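Local coordinates for putative signal transduction protein with CBS domains (PDB 4NOC) that is of unknown function but, as a protein with paired CBS domains, may sense a small regulatory ligand in signal transduction, at residues A[7-12]-A[109-114]. Numbering follows the deposited sequence.
Sequences EQMAEQ and DTVLEV
M9, a selenomethionine on the short helix 6-9, reaches V111 and V114 in the first turn of helix 111-121, an N-terminal helix packed on the second CBS domain, as is common in paired CBS domains. The contact is wholly apolar. M9 SE lies 3.8 Å from V111 CG2, the methyl anti to the carbonyl carbon, and equally near V111 CA, so that selenium rests against backbone as well as branch. Beyond it the terminal methyl meets V114 tip to tip. A bend at chi3 (68°) turns M9 CE off the extended line of the chain and toward this second valine. I138 of strand 133-139 and L143 and L146 of helix 140-147 also pack on M9, which is thus buried between helices 111-121 and 140-147 and strand 133-139.

Polar bonds shape the start of helix 111-121. T110 and E113 form a capping box: E113 N donates to T110 OG1 at 3.1 Å, and T110 N returns a bond to E113 OE1 from above the carboxylate plane. Elsewhere in the chain, R142 NE hydrogen-bonds M9 O. On the V114 side, the closest approach is M9 CE to V114 CG1, 3.7 Å.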
loop_
_atom_site.group_PDB
_atom_site.type_symbol
_atom_site.label_atom_id
_atom_site.label_comp_id
_atom_site.label_asym_id
_atom_site.label_seq_id
_atom_site.Cartn_x
_atom_site.Cartn_y
_atom_site.Cartn_z
ATOM N N GLU A 7 21.043 -0.676 -0.587
ATOM C CA GLU A 7 21.282 -1.221 -1.921
ATOM C C GLU A 7 20.873 -2.690 -2.054
ATOM O O GLU A 7 20.182 -3.065 -2.994
ATOM C CB GLU A 7 22.757 -1.062 -2.291
ATOM C CG GLU A 7 23.102 -1.573 -3.673
ATOM C CD GLU A 7 24.499 -1.174 -4.111
ATOM O OE1 GLU A 7 25.306 -0.763 -3.250
ATOM O OE2 GLU A 7 24.790 -1.275 -5.321
ATOM N N GLN A 8 21.305 -3.522 -1.118
ATOM C CA GLN A 8 20.947 -4.932 -1.152
ATOM C C GLN A 8 19.491 -5.163 -0.760
ATOM O O GLN A 8 18.883 -6.120 -1.229
ATOM C CB GLN A 8 21.852 -5.731 -0.228
ATOM C CG GLN A 8 23.314 -5.789 -0.678
ATOM C CD GLN A 8 24.037 -4.461 -0.501
ATOM O OE1 GLN A 8 23.727 -3.689 0.408
ATOM N NE2 GLN A 8 24.991 -4.186 -1.380
HETATM N N MSE A 9 18.933 -4.299 0.095
HETATM C CA MSE A 9 17.536 -4.435 0.524
HETATM C C MSE A 9 16.544 -4.138 -0.602
HETATM O O MSE A 9 15.476 -4.744 -0.680
HETATM C CB MSE A 9 17.235 -3.506 1.708
HETATM C CG MSE A 9 18.057 -3.794 2.963
HETATM SE SE MSE A 9 17.855 -2.355 4.244
HETATM C CE MSE A 9 16.003 -2.632 4.701
ATOM N N ALA A 10 16.907 -3.207 -1.478
ATOM C CA ALA A 10 15.971 -2.702 -2.476
ATOM C C ALA A 10 15.590 -3.775 -3.475
ATOM O O ALA A 10 16.374 -4.679 -3.767
ATOM C CB ALA A 10 16.562 -1.516 -3.201
ATOM N N GLU A 11 14.380 -3.654 -4.005
ATOM C CA GLU A 11 13.938 -4.490 -5.107
ATOM C C GLU A 11 13.557 -3.610 -6.287
ATOM O O GLU A 11 13.249 -2.427 -6.111
ATOM C CB GLU A 11 12.756 -5.352 -4.671
ATOM C CG GLU A 11 13.164 -6.371 -3.635
ATOM C CD GLU A 11 11.992 -7.057 -3.017
ATOM O OE1 GLU A 11 11.017 -6.351 -2.699
ATOM O OE2 GLU A 11 12.040 -8.298 -2.858
ATOM N N GLN A 12 13.593 -4.185 -7.485
ATOM C CA GLN A 12 13.250 -3.459 -8.694
ATOM C C GLN A 12 11.791 -3.053 -8.615
ATOM O O GLN A 12 10.961 -3.861 -8.206
ATOM C CB GLN A 12 13.452 -4.350 -9.910
ATOM C CG GLN A 12 14.908 -4.621 -10.237
ATOM C CD GLN A 12 15.473 -3.615 -11.217
ATOM O OE1 GLN A 12 15.301 -2.407 -11.050
ATOM N NE2 GLN A 12 16.136 -4.110 -12.260
ATOM N N ASP A 109 22.827 3.182 3.564
ATOM C CA ASP A 109 22.143 3.109 4.850
ATOM C C ASP A 109 22.107 1.662 5.359
ATOM O O ASP A 109 21.965 0.722 4.566
ATOM C CB ASP A 109 20.694 3.565 4.709
ATOM C CG ASP A 109 20.548 5.059 4.754
ATOM O OD1 ASP A 109 21.569 5.763 4.921
ATOM O OD2 ASP A 109 19.394 5.522 4.652
ATOM N N THR A 110 22.175 1.485 6.678
ATOM C CA THR A 110 22.045 0.150 7.277
ATOM C C THR A 110 20.595 -0.237 7.402
ATOM O O THR A 110 19.697 0.597 7.242
ATOM C CB THR A 110 22.659 0.089 8.673
ATOM O OG1 THR A 110 21.937 0.977 9.538
ATOM C CG2 THR A 110 24.166 0.500 8.624
ATOM N N VAL A 111 20.368 -1.516 7.667
ATOM C CA VAL A 111 19.019 -2.041 7.885
ATOM C C VAL A 111 18.356 -1.330 9.074
ATOM O O VAL A 111 17.177 -1.000 9.025
ATOM C CB VAL A 111 19.062 -3.558 8.174
ATOM C CG1 VAL A 111 17.679 -4.090 8.407
ATOM C CG2 VAL A 111 19.686 -4.287 7.019
ATOM N N LEU A 112 19.128 -1.096 10.137
ATOM C CA LEU A 112 18.619 -0.406 11.319
ATOM C C LEU A 112 18.156 0.999 10.939
ATOM O O LEU A 112 17.065 1.416 11.317
ATOM C CB LEU A 112 19.692 -0.348 12.414
ATOM C CG LEU A 112 19.296 0.304 13.746
ATOM C CD1 LEU A 112 18.070 -0.354 14.322
ATOM C CD2 LEU A 112 20.439 0.243 14.755
ATOM N N GLU A 113 18.974 1.714 10.164
ATOM C CA GLU A 113 18.602 3.064 9.735
ATOM C C GLU A 113 17.324 3.055 8.920
ATOM O O GLU A 113 16.414 3.856 9.163
ATOM C CB GLU A 113 19.744 3.728 8.968
ATOM C CG GLU A 113 20.923 4.045 9.884
ATOM C CD GLU A 113 22.221 4.317 9.143
ATOM O OE1 GLU A 113 22.311 3.992 7.942
ATOM O OE2 GLU A 113 23.150 4.869 9.775
ATOM N N VAL A 114 17.245 2.148 7.956
ATOM C CA VAL A 114 16.054 2.084 7.113
ATOM C C VAL A 114 14.836 1.753 7.956
ATOM O O VAL A 114 13.755 2.326 7.763
ATOM C CB VAL A 114 16.226 1.074 5.962
ATOM C CG1 VAL A 114 14.930 0.893 5.202
ATOM C CG2 VAL A 114 17.317 1.579 5.014
#